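Local coordinates for NADH kinase POS5, mitochondrial (Saccharomyces cerevisiae, PDB 3AFO), which phosphorylates NADH, and about half as readily NAD(+), with ATP in mitochondria, acting as an antioxidant factor and a key source of the cellular reductant NADPH, at residues Ser69-Val73 / Phe165-Ile169; Asn74-Pro79 / Ile102-Glu108; Lys285-Lys289 / Asp310-Gly314. One frame throughout, in Å; residues are numbered along the deposited sequence. Where two conformers were deposited one is given.

Interaction 1: Ser69-Val73 / Phe165-Ile169; sequences SYPEV and FQEVI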
ATOM      1  N   SER A  69     -24.329 -28.729  36.747  1.00 31.79           N
ATOM      2  CA  SER A  69     -23.037 -28.813  37.448  1.00 32.01           C
ATOM      3  C   SER A  69     -22.742 -27.715  38.460  1.00 31.64           C
ATOM      4  O   SER A  69     -21.901 -27.908  39.338  1.00 31.99           O
ATOM      5  CB  SER A  69     -21.886 -28.888  36.446  1.00 31.99           C
ATOM      6  OG  SER A  69     -21.802 -30.177  35.882  1.00 34.19           O
ATOM      7  N   TYR A  70     -23.399 -26.567  38.313  1.00 31.38           N
ATOM      8  CA  TYR A  70     -23.180 -25.412  39.179  1.00 31.12           C
ATOM      9  C   TYR A  70     -24.507 -24.870  39.730  1.00 31.11           C
ATOM     10  O   TYR A  70     -25.042 -23.903  39.197  1.00 30.62           O
ATOM     11  CB  TYR A  70     -22.434 -24.304  38.412  1.00 30.91           C
ATOM     12  CG  TYR A  70     -21.133 -24.771  37.825  1.00 30.67           C
ATOM     13  CD1 TYR A  70     -19.957 -24.745  38.579  1.00 30.22           C
ATOM     14  CD2 TYR A  70     -21.073 -25.263  36.522  1.00 30.63           C
ATOM     15  CE1 TYR A  70     -18.764 -25.193  38.053  1.00 30.16           C
ATOM     16  CE2 TYR A  70     -19.879 -25.716  35.982  1.00 29.68           C
ATOM     17  CZ  TYR A  70     -18.731 -25.677  36.752  1.00 30.44           C
ATOM     18  OH  TYR A  70     -17.544 -26.121  36.221  1.00 30.92           O
ATOM     19  N   PRO A  71     -25.042 -25.490  40.808  1.00 31.55           N
ATOM     20  CA  PRO A  71     -26.309 -25.021  41.392  1.00 31.58           C
ATOM     21  C   PRO A  71     -26.324 -23.535  41.759  1.00 31.52           C
ATOM     22  O   PRO A  71     -27.359 -22.894  41.637  1.00 31.57           O
ATOM     23  CB  PRO A  71     -26.477 -25.877  42.660  1.00 31.65           C
ATOM     24  CG  PRO A  71     -25.319 -26.804  42.718  1.00 31.89           C
ATOM     25  CD  PRO A  71     -24.596 -26.763  41.406  1.00 31.63           C
ATOM     26  N   GLU A  72     -25.186 -22.995  42.190  1.00 32.12           N
ATOM     27  CA  GLU A  72     -25.098 -21.578  42.577  1.00 32.73           C
ATOM     28  C   GLU A  72     -25.259 -20.591  41.400  1.00 32.06           C
ATOM     29  O   GLU A  72     -25.500 -19.391  41.610  1.00 32.14           O
ATOM     30  CB  GLU A  72     -23.786 -21.311  43.338  1.00 33.09           C
ATOM     31  CG  GLU A  72     -22.517 -21.190  42.458  1.00 36.07           C
ATOM     32  CD  GLU A  72     -21.848 -22.528  42.132  1.00 38.79           C
ATOM     33  OE1 GLU A  72     -22.524 -23.585  42.113  1.00 40.35           O
ATOM     34  OE2 GLU A  72     -20.623 -22.514  41.887  1.00 40.31           O
ATOM     35  N   VAL A  73     -25.147 -21.100  40.173  1.00 30.93           N
ATOM     36  CA  VAL A  73     -25.153 -20.249  38.975  1.00 29.64           C
ATOM     37  C   VAL A  73     -26.551 -19.835  38.533  1.00 28.63           C
ATOM     38  O   VAL A  73     -27.470 -20.652  38.476  1.00 28.51           O
ATOM     39  CB  VAL A  73     -24.351 -20.900  37.804  1.00 29.32           C
ATOM     40  CG1 VAL A  73     -24.741 -20.301  36.444  1.00 29.61           C
ATOM     41  CG2 VAL A  73     -22.861 -20.743  38.048  1.00 29.54           C
ATOM     42  N   PHE A 165     -15.047 -23.170  31.183  1.00 28.33           N
ATOM     43  CA  PHE A 165     -15.886 -22.604  32.247  1.00 28.83           C
ATOM     44  C   PHE A 165     -15.398 -22.996  33.653  1.00 28.98           C
ATOM     45  O   PHE A 165     -15.393 -22.158  34.566  1.00 28.94           O
ATOM     46  CB  PHE A 165     -17.380 -22.915  32.061  1.00 28.44           C
ATOM     47  CG  PHE A 165     -18.260 -22.204  33.055  1.00 28.50           C
ATOM     48  CD1 PHE A 165     -18.616 -20.873  32.861  1.00 26.12           C
ATOM     49  CD2 PHE A 165     -18.697 -22.856  34.212  1.00 27.55           C
ATOM     50  CE1 PHE A 165     -19.392 -20.204  33.792  1.00 27.37           C
ATOM     51  CE2 PHE A 165     -19.476 -22.193  35.150  1.00 25.96           C
ATOM     52  CZ  PHE A 165     -19.834 -20.868  34.942  1.00 26.02           C
ATOM     53  N   GLN A 166     -14.989 -24.259  33.792  0.50 29.32           N
ATOM     54  CA  GLN A 166     -14.370 -24.810  35.010  0.50 29.72           C
ATOM     55  C   GLN A 166     -13.195 -23.940  35.490  0.50 29.78           C
ATOM     56  O   GLN A 166     -13.118 -23.571  36.662  0.50 29.81           O
ATOM     57  CB  GLN A 166     -13.891 -26.246  34.731  0.50 29.78           C
ATOM     58  CG  GLN A 166     -13.647 -27.133  35.959  0.50 30.36           C
ATOM     59  CD  GLN A 166     -13.366 -28.586  35.585  0.50 30.85           C
ATOM     60  OE1 GLN A 166     -12.302 -28.912  35.047  0.50 30.41           O
ATOM     61  NE2 GLN A 166     -14.321 -29.465  35.875  0.50 31.14           N
ATOM     62  N   GLU A 167     -12.298 -23.605  34.567  1.00 29.82           N
ATOM     63  CA  GLU A 167     -11.109 -22.783  34.862  1.00 30.16           C
ATOM     64  C   GLU A 167     -11.500 -21.369  35.263  1.00 29.98           C
ATOM     65  O   GLU A 167     -10.904 -20.780  36.180  1.00 30.19           O
ATOM     66  CB  GLU A 167     -10.148 -22.741  33.663  1.00 30.68           C
ATOM     67  CG  GLU A 167      -9.492 -24.084  33.314  1.00 32.41           C
ATOM     68  CD  GLU A 167      -8.861 -24.781  34.525  1.00 35.24           C
ATOM     69  OE1 GLU A 167      -7.971 -24.192  35.176  1.00 36.36           O
ATOM     70  OE2 GLU A 167      -9.264 -25.926  34.829  1.00 36.75           O
ATOM     71  N   VAL A 168     -12.512 -20.835  34.579  1.00 29.58           N
ATOM     72  CA  VAL A 168     -12.972 -19.481  34.816  1.00 29.31           C
ATOM     73  C   VAL A 168     -13.564 -19.360  36.223  1.00 29.91           C
ATOM     74  O   VAL A 168     -13.114 -18.531  37.004  1.00 29.74           O
ATOM     75  CB  VAL A 168     -13.978 -19.010  33.736  1.00 29.17           C
ATOM     76  CG1 VAL A 168     -14.632 -17.679  34.132  1.00 28.17           C
ATOM     77  CG2 VAL A 168     -13.281 -18.886  32.353  1.00 29.42           C
ATOM     78  N   ILE A 169     -14.548 -20.201  36.543  1.00 30.23           N
ATOM     79  CA  ILE A 169     -15.248 -20.130  37.832  1.00 30.95           C
ATOM     80  C   ILE A 169     -14.330 -20.432  39.036  1.00 30.98           C
ATOM     81  O   ILE A 169     -14.522 -19.893  40.121  1.00 31.39           O
ATOM     82  CB  ILE A 169     -16.559 -21.006  37.822  1.00 30.88           C
ATOM     83  CG1 ILE A 169     -17.418 -20.748  39.070  1.00 31.87           C
ATOM     84  CG2 ILE A 169     -16.252 -22.502  37.609  1.00 31.12           C
ATOM     85  CD1 ILE A 169     -18.902 -21.104  38.874  1.00 32.71           C
TER
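Y70 and F165 meet as a T-shaped aromatic pair, with the edge of the phenylalanine turned to a face of the tyrosine. The two planes stand at 74° and the ring centroids are 5.0 Å apart. F165 CE2 sits over the rim of the tyrosine rather than its middle, so the touch falls on one side of the ring, where F165 CD2 comes within 3.6 Å of Y70 CE2. I169 comes in obliquely, its CG2 3.7 Å from Y70 CE1. F165 and I169 are one helical turn apart, and the tyrosine slides past both, pointing the opposite way. Its CG is anti to the carbonyl carbon (chi1 -56°), which carries the ring across to the helix until OH rests 3.6 Å from Q166 CA. A tyrosine suits a place like this, partly exposed, since the ring packs on the helix while the hydroxyl reaches the Q166 backbone at CA. I169 sends CG1 out anti to the backbone N (chi1 -170°); with the chain extended at chi2 as well, its CD1 comes to 4.1 Å from V73 CG2 and also touches the carboxylate end of E72 at OE2. V73 in turn approaches the edge of F165. A type I turn from Y70 to V73, closed by the V73 N to Y70 O bond, brings Y70 and V73 to the same helix. Y70 directly follows helix 53-69, whose L66 touches both V73 and F165, while L41, just before strand 43-48, covers F165 and I169; the contact thus packs the turn leading to strand 74-76 against the end of helix 161-169.

Interaction 2: Asn74-Pro79 / Ile102-Glu108; sequences NVIVQP and ILYTGPE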
ATOM      1  N   ASN A  74     -26.695 -18.551  38.219  1.00 27.59           N
ATOM      2  CA  ASN A  74     -27.935 -18.012  37.686  1.00 26.73           C
ATOM      3  C   ASN A  74     -27.750 -17.567  36.249  1.00 26.04           C
ATOM      4  O   ASN A  74     -26.861 -16.764  35.959  1.00 25.47           O
ATOM      5  CB  ASN A  74     -28.420 -16.847  38.549  1.00 26.53           C
ATOM      6  CG  ASN A  74     -28.498 -17.221  40.026  1.00 28.33           C
ATOM      7  OD1 ASN A  74     -29.154 -18.200  40.394  1.00 28.32           O
ATOM      8  ND2 ASN A  74     -27.794 -16.471  40.868  1.00 28.27           N
ATOM      9  N   VAL A  75     -28.614 -18.079  35.368  1.00 25.72           N
ATOM     10  CA  VAL A  75     -28.544 -17.828  33.923  1.00 25.10           C
ATOM     11  C   VAL A  75     -29.422 -16.649  33.513  1.00 24.90           C
ATOM     12  O   VAL A  75     -30.640 -16.637  33.753  1.00 25.03           O
ATOM     13  CB  VAL A  75     -28.955 -19.090  33.107  1.00 24.89           C
ATOM     14  CG1 VAL A  75     -29.229 -18.746  31.636  1.00 25.38           C
ATOM     15  CG2 VAL A  75     -27.910 -20.189  33.224  1.00 24.82           C
ATOM     16  N   ILE A  76     -28.794 -15.665  32.878  1.00 24.50           N
ATOM     17  CA  ILE A  76     -29.487 -14.511  32.340  1.00 24.32           C
ATOM     18  C   ILE A  76     -29.404 -14.539  30.808  1.00 24.54           C
ATOM     19  O   ILE A  76     -28.327 -14.760  30.251  1.00 24.36           O
ATOM     20  CB  ILE A  76     -28.850 -13.194  32.832  1.00 24.22           C
ATOM     21  CG1 ILE A  76     -28.656 -13.205  34.360  1.00 25.87           C
ATOM     22  CG2 ILE A  76     -29.686 -12.021  32.382  1.00 23.62           C
ATOM     23  CD1 ILE A  76     -27.670 -12.117  34.894  1.00 26.29           C
ATOM     24  N   VAL A  77     -30.536 -14.319  30.141  1.00 24.79           N
ATOM     25  CA  VAL A  77     -30.576 -14.179  28.676  1.00 25.91           C
ATOM     26  C   VAL A  77     -31.517 -13.035  28.352  1.00 26.42           C
ATOM     27  O   VAL A  77     -32.250 -12.576  29.227  1.00 26.64           O
ATOM     28  CB  VAL A  77     -31.021 -15.489  27.927  1.00 25.56           C
ATOM     29  CG1 VAL A  77     -30.083 -16.629  28.217  1.00 25.69           C
ATOM     30  CG2 VAL A  77     -32.466 -15.883  28.286  1.00 25.97           C
ATOM     31  N   GLN A  78     -31.482 -12.588  27.096  0.50 26.73           N
ATOM     32  CA  GLN A  78     -32.416 -11.598  26.555  0.50 27.21           C
ATOM     33  C   GLN A  78     -33.871 -12.083  26.642  0.50 27.66           C
ATOM     34  O   GLN A  78     -34.113 -13.289  26.603  0.50 27.34           O
ATOM     35  CB  GLN A  78     -32.063 -11.308  25.090  0.50 27.27           C
ATOM     36  CG  GLN A  78     -30.748 -10.566  24.909  0.50 26.80           C
ATOM     37  CD  GLN A  78     -30.821  -9.171  25.470  0.50 27.26           C
ATOM     38  OE1 GLN A  78     -31.371  -8.265  24.847  0.50 27.17           O
ATOM     39  NE2 GLN A  78     -30.274  -8.991  26.658  0.50 27.36           N
ATOM     40  N   PRO A  79     -34.836 -11.146  26.760  1.00 28.05           N
ATOM     41  CA  PRO A  79     -36.259 -11.506  26.839  1.00 28.96           C
ATOM     42  C   PRO A  79     -36.793 -12.327  25.657  1.00 29.91           C
ATOM     43  O   PRO A  79     -37.505 -13.314  25.865  1.00 29.38           O
ATOM     44  CB  PRO A  79     -36.965 -10.145  26.912  1.00 29.21           C
ATOM     45  CG  PRO A  79     -35.951  -9.239  27.506  1.00 29.17           C
ATOM     46  CD  PRO A  79     -34.641  -9.693  26.944  1.00 28.17           C
ATOM     47  N   ILE A 102     -34.528 -22.524  35.233  1.00 29.16           N
ATOM     48  CA  ILE A 102     -34.880 -21.124  35.430  1.00 28.59           C
ATOM     49  C   ILE A 102     -34.010 -20.235  34.542  1.00 28.21           C
ATOM     50  O   ILE A 102     -32.797 -20.372  34.525  1.00 28.51           O
ATOM     51  CB  ILE A 102     -34.757 -20.691  36.912  1.00 28.64           C
ATOM     52  CG1 ILE A 102     -35.635 -21.584  37.804  1.00 29.28           C
ATOM     53  CG2 ILE A 102     -35.146 -19.222  37.058  1.00 27.69           C
ATOM     54  CD1 ILE A 102     -35.338 -21.469  39.295  1.00 30.78           C
ATOM     55  N   LEU A 103     -34.660 -19.354  33.793  1.00 27.68           N
ATOM     56  CA  LEU A 103     -33.992 -18.377  32.954  1.00 27.66           C
ATOM     57  C   LEU A 103     -34.386 -17.009  33.463  1.00 27.81           C
ATOM     58  O   LEU A 103     -35.565 -16.662  33.454  1.00 27.83           O
ATOM     59  CB  LEU A 103     -34.450 -18.511  31.496  1.00 27.39           C
ATOM     60  CG  LEU A 103     -34.250 -19.870  30.811  1.00 26.34           C
ATOM     61  CD1 LEU A 103     -34.770 -19.802  29.379  1.00 26.86           C
ATOM     62  CD2 LEU A 103     -32.782 -20.315  30.849  1.00 24.81           C
ATOM     63  N   TYR A 104     -33.403 -16.233  33.900  1.00 27.96           N
ATOM     64  CA  TYR A 104     -33.659 -14.856  34.326  1.00 28.17           C
ATOM     65  C   TYR A 104     -33.518 -13.893  33.157  1.00 28.81           C
ATOM     66  O   TYR A 104     -32.600 -14.023  32.339  1.00 28.50           O
ATOM     67  CB  TYR A 104     -32.732 -14.469  35.472  1.00 27.90           C
ATOM     68  CG  TYR A 104     -32.917 -15.354  36.680  1.00 27.93           C
ATOM     69  CD1 TYR A 104     -33.864 -15.040  37.660  1.00 28.04           C
ATOM     70  CD2 TYR A 104     -32.160 -16.506  36.840  1.00 27.07           C
ATOM     71  CE1 TYR A 104     -34.054 -15.859  38.760  1.00 27.60           C
ATOM     72  CE2 TYR A 104     -32.339 -17.328  37.933  1.00 27.10           C
ATOM     73  CZ  TYR A 104     -33.289 -16.995  38.888  1.00 28.08           C
ATOM     74  OH  TYR A 104     -33.453 -17.820  39.970  1.00 29.45           O
ATOM     75  N   THR A 105     -34.442 -12.944  33.073  1.00 29.10           N
ATOM     76  CA  THR A 105     -34.452 -11.972  31.999  1.00 29.81           C
ATOM     77  C   THR A 105     -35.085 -10.646  32.420  1.00 30.54           C
ATOM     78  O   THR A 105     -35.764 -10.562  33.450  1.00 30.33           O
ATOM     79  CB  THR A 105     -35.181 -12.522  30.749  1.00 30.16           C
ATOM     80  OG1 THR A 105     -34.828 -11.721  29.623  1.00 28.95           O
ATOM     81  CG2 THR A 105     -36.707 -12.501  30.920  1.00 30.30           C
ATOM     82  N   GLY A 106     -34.857  -9.617  31.608  1.00 31.26           N
ATOM     83  CA  GLY A 106     -35.469  -8.308  31.803  1.00 32.36           C
ATOM     84  C   GLY A 106     -34.849  -7.285  30.863  1.00 33.26           C
ATOM     85  O   GLY A 106     -34.144  -7.659  29.926  1.00 33.12           O
ATOM     86  N   PRO A 107     -35.112  -5.986  31.110  1.00 34.09           N
ATOM     87  CA  PRO A 107     -34.522  -4.885  30.321  1.00 34.51           C
ATOM     88  C   PRO A 107     -33.000  -4.779  30.514  1.00 35.07           C
ATOM     89  O   PRO A 107     -32.485  -5.159  31.572  1.00 34.82           O
ATOM     90  CB  PRO A 107     -35.211  -3.636  30.880  1.00 34.62           C
ATOM     91  CG  PRO A 107     -36.376  -4.141  31.729  1.00 34.81           C
ATOM     92  CD  PRO A 107     -36.013  -5.502  32.176  1.00 33.88           C
ATOM     93  N   GLU A 108     -32.303  -4.248  29.505  1.00 35.90           N
ATOM     94  CA  GLU A 108     -30.835  -4.127  29.507  1.00 36.82           C
ATOM     95  C   GLU A 108     -30.274  -3.616  30.830  1.00 36.24           C
ATOM     96  O   GLU A 108     -29.394  -4.244  31.414  1.00 36.15           O
ATOM     97  CB  GLU A 108     -30.330  -3.233  28.351  1.00 37.53           C
ATOM     98  CG  GLU A 108     -31.187  -3.259  27.079  1.00 40.44           C
ATOM     99  CD  GLU A 108     -30.371  -3.246  25.784  1.00 44.12           C
ATOM    100  OE1 GLU A 108     -29.568  -2.307  25.571  1.00 45.12           O
ATOM    101  OE2 GLU A 108     -30.551  -4.183  24.966  1.00 45.47           O
TER
HETATM  102  O   HOH W   1     -30.633 -20.000  36.093  1.00 25.13           O
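A short parallel bridge between I76 and Y104 brings strand 74-76, at the edge of a five-stranded parallel sheet, against strand 101-105, which pairs on its other side with strand 8-12. Y104 supplies both backbone bonds: its N donates to V75 O (2.8 Å) and its O accepts from V77 N (3.0 Å). The two short strands run at 50° to each other, and before the bridge a water fills in, taking the V75 N-H and donating to I102 O at 2.7 Å. After it a side chain takes over. T105 OG1, anti to its own N (chi1 -163°), donates to V77 O over 2.7 Å, tilted 25° from the carbonyl plane; threonine gives this spot a hydroxyl on a strand-forming residue. P79, which begins helix 79-86 and has no N-H, lays its CG 3.4 Å from G106 O. V75 CG1 and L103 CD2 lie side by side at 4.0 Å, both meeting I63 of helix 53-69. Y104 presents its ring edge to V75 O while N74 CB comes obliquely to CE2; N74 ND2 bonds to N43. Parallel strands with a helix packed against them, as helix 53-69 is here, fit the Rossmann-like alpha/beta N-terminal domain of NAD kinases.

Interaction 3: Lys285-Lys289 / Asp310-Gly314; sequences KIGSK and DLDVG
I286 O takes the N-H of G314 in a bond of 2.8 Å that is close to straight, 163° at the hydrogen. The same oxygen also receives V313 CA, a weaker C-H contact of 3.5 Å. G314 has a positive phi (104°), at which a CB would be jammed against the carbonyl O of V313, so glycine suits the place. Beside this bond the I286 side chain packs on the turn, CB lying 3.5 Å from D312 O. Its two branches divide the work. CG1, beside the backbone N with chi1 -48°, reaches toward L311 CD1 at 4.3 Å, while CG2 points to V313. The beta-branched isoleucine thus covers two neighbours at once, and V299 and L204 also lie against it. Strand 282-286 belongs to one antiparallel sheet of the C-terminal NAD kinase domain and strand 306-311 is the edge strand of another, so L311 and I286 meet between the two layers of the beta sandwich; the turn after L311 then leads into strand 316-321, the antiparallel partner of 282-286. D312 faces away and is held by S297 N at OD1, while its own N bonds to D315. V313 packs against the other segment, its CG2 3.5 Å from G287 O and 3.9 Å from S288 CB, and its apolar side chain also touches V295. K285, fully extended, passes G314 O with its CE at 4.1 Å. Outside the two segments, R226 bonds to S288 O and V295 shares a backbone bond with V313.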
ATOM      1  N   LYS A 285     -15.221  17.059  11.873  1.00 22.46           N
ATOM      2  CA  LYS A 285     -16.382  17.825  11.454  1.00 23.56           C
ATOM      3  C   LYS A 285     -16.737  17.500  10.000  1.00 23.77           C
ATOM      4  O   LYS A 285     -15.855  17.445   9.133  1.00 23.30           O
ATOM      5  CB  LYS A 285     -16.098  19.315  11.605  1.00 23.91           C
ATOM      6  CG  LYS A 285     -17.316  20.222  11.421  1.00 26.50           C
ATOM      7  CD  LYS A 285     -16.928  21.675  11.741  1.00 30.60           C
ATOM      8  CE  LYS A 285     -18.130  22.616  11.665  1.00 32.62           C
ATOM      9  NZ  LYS A 285     -17.686  24.039  11.846  1.00 34.94           N
ATOM     10  N   ILE A 286     -18.024  17.267   9.755  1.00 23.81           N
ATOM     11  CA  ILE A 286     -18.536  16.989   8.417  1.00 24.96           C
ATOM     12  C   ILE A 286     -18.587  18.295   7.625  1.00 26.43           C
ATOM     13  O   ILE A 286     -19.348  19.207   7.973  1.00 25.15           O
ATOM     14  CB  ILE A 286     -19.961  16.344   8.469  1.00 24.79           C
ATOM     15  CG1 ILE A 286     -20.019  15.184   9.481  1.00 24.96           C
ATOM     16  CG2 ILE A 286     -20.429  15.929   7.078  1.00 25.01           C
ATOM     17  CD1 ILE A 286     -18.989  14.035   9.252  1.00 23.85           C
ATOM     18  N   GLY A 287     -17.754  18.391   6.589  1.00 27.65           N
ATOM     19  CA  GLY A 287     -17.711  19.578   5.738  1.00 30.83           C
ATOM     20  C   GLY A 287     -18.371  19.338   4.392  1.00 33.36           C
ATOM     21  O   GLY A 287     -19.071  18.348   4.196  1.00 32.85           O
ATOM     22  N   SER A 288     -18.150  20.261   3.465  1.00 36.30           N
ATOM     23  CA  SER A 288     -18.614  20.111   2.089  1.00 39.46           C
ATOM     24  C   SER A 288     -17.722  20.964   1.202  1.00 41.54           C
ATOM     25  O   SER A 288     -16.916  21.745   1.706  1.00 41.69           O
ATOM     26  CB  SER A 288     -20.078  20.551   1.958  1.00 39.31           C
ATOM     27  OG  SER A 288     -20.220  21.922   2.285  1.00 39.77           O
ATOM     28  N   LYS A 289     -17.852  20.805  -0.114  1.00 44.79           N
ATOM     29  CA  LYS A 289     -17.189  21.704  -1.071  1.00 47.86           C
ATOM     30  C   LYS A 289     -18.139  22.827  -1.492  1.00 49.70           C
ATOM     31  O   LYS A 289     -19.360  22.643  -1.491  1.00 49.99           O
ATOM     32  CB  LYS A 289     -16.644  20.940  -2.292  1.00 48.15           C
ATOM     33  CG  LYS A 289     -17.141  19.498  -2.439  1.00 49.37           C
ATOM     34  CD  LYS A 289     -18.543  19.423  -3.038  1.00 51.20           C
ATOM     35  CE  LYS A 289     -19.324  18.265  -2.430  1.00 52.21           C
ATOM     36  NZ  LYS A 289     -19.794  18.570  -1.039  1.00 53.29           N
ATOM     37  N   ASP A 310     -27.429   8.930  10.165  1.00 35.42           N
ATOM     38  CA  ASP A 310     -26.905   9.710   9.077  1.00 35.19           C
ATOM     39  C   ASP A 310     -26.596  11.075   9.647  1.00 34.47           C
ATOM     40  O   ASP A 310     -27.332  11.582  10.504  1.00 34.77           O
ATOM     41  CB  ASP A 310     -27.904   9.744   7.936  1.00 35.73           C
ATOM     42  CG  ASP A 310     -28.174   8.360   7.396  1.00 37.73           C
ATOM     43  OD1 ASP A 310     -27.472   7.427   7.847  1.00 39.52           O
ATOM     44  OD2 ASP A 310     -29.067   8.193   6.544  1.00 39.77           O
ATOM     45  N   LEU A 311     -25.464  11.627   9.228  1.00 33.09           N
ATOM     46  CA  LEU A 311     -25.006  12.918   9.709  1.00 31.58           C
ATOM     47  C   LEU A 311     -25.091  13.944   8.597  1.00 30.99           C
ATOM     48  O   LEU A 311     -25.054  13.602   7.407  1.00 30.90           O
ATOM     49  CB  LEU A 311     -23.573  12.842  10.253  1.00 31.31           C
ATOM     50  CG  LEU A 311     -23.241  11.899  11.414  1.00 30.83           C
ATOM     51  CD1 LEU A 311     -21.822  12.184  11.933  1.00 29.56           C
ATOM     52  CD2 LEU A 311     -24.265  11.983  12.545  1.00 29.01           C
ATOM     53  N   ASP A 312     -25.208  15.202   9.008  1.00 30.24           N
ATOM     54  CA  ASP A 312     -25.322  16.340   8.109  1.00 29.93           C
ATOM     55  C   ASP A 312     -24.059  17.192   8.177  1.00 29.26           C
ATOM     56  O   ASP A 312     -23.310  17.136   9.152  1.00 29.15           O
ATOM     57  CB  ASP A 312     -26.545  17.196   8.492  1.00 29.95           C
ATOM     58  CG  ASP A 312     -27.797  16.354   8.738  1.00 31.58           C
ATOM     59  OD1 ASP A 312     -28.082  15.450   7.922  1.00 33.20           O
ATOM     60  OD2 ASP A 312     -28.488  16.583   9.749  1.00 33.97           O
ATOM     61  N   VAL A 313     -23.835  17.979   7.132  1.00 28.90           N
ATOM     62  CA  VAL A 313     -22.790  18.997   7.130  1.00 28.76           C
ATOM     63  C   VAL A 313     -22.927  19.856   8.386  1.00 28.43           C
ATOM     64  O   VAL A 313     -24.018  20.358   8.686  1.00 28.00           O
ATOM     65  CB  VAL A 313     -22.886  19.873   5.851  1.00 29.21           C
ATOM     66  CG1 VAL A 313     -22.015  21.121   5.961  1.00 29.50           C
ATOM     67  CG2 VAL A 313     -22.512  19.058   4.620  1.00 29.12           C
ATOM     68  N   GLY A 314     -21.827  19.994   9.127  1.00 27.61           N
ATOM     69  CA  GLY A 314     -21.805  20.757  10.364  1.00 26.74           C
ATOM     70  C   GLY A 314     -21.805  19.927  11.637  1.00 26.38           C
ATOM     71  O   GLY A 314     -21.403  20.423  12.690  1.00 26.85           O
TER

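Interactions 1 and 2 are consecutive in the chain, interaction 2 nested within the loop closed by interaction 1, and both lie in the N-terminal domain with centres 18 Å apart. They share helix 53-69, whose L66 touches V73 in the one and V75 in the other. Interaction 3 lies in the C-terminal domain, its centre about 51 Å from that of interaction 1. All three are only partly buried. Their chemistry follows their place: helix against turn in interaction 1 means rings and aliphatic groups, strand beside strand in interaction 2 means backbone bonds and a bridging water, and the meeting of the two sandwich layers in interaction 3 combines one turn-to-strand bond with apolar packing.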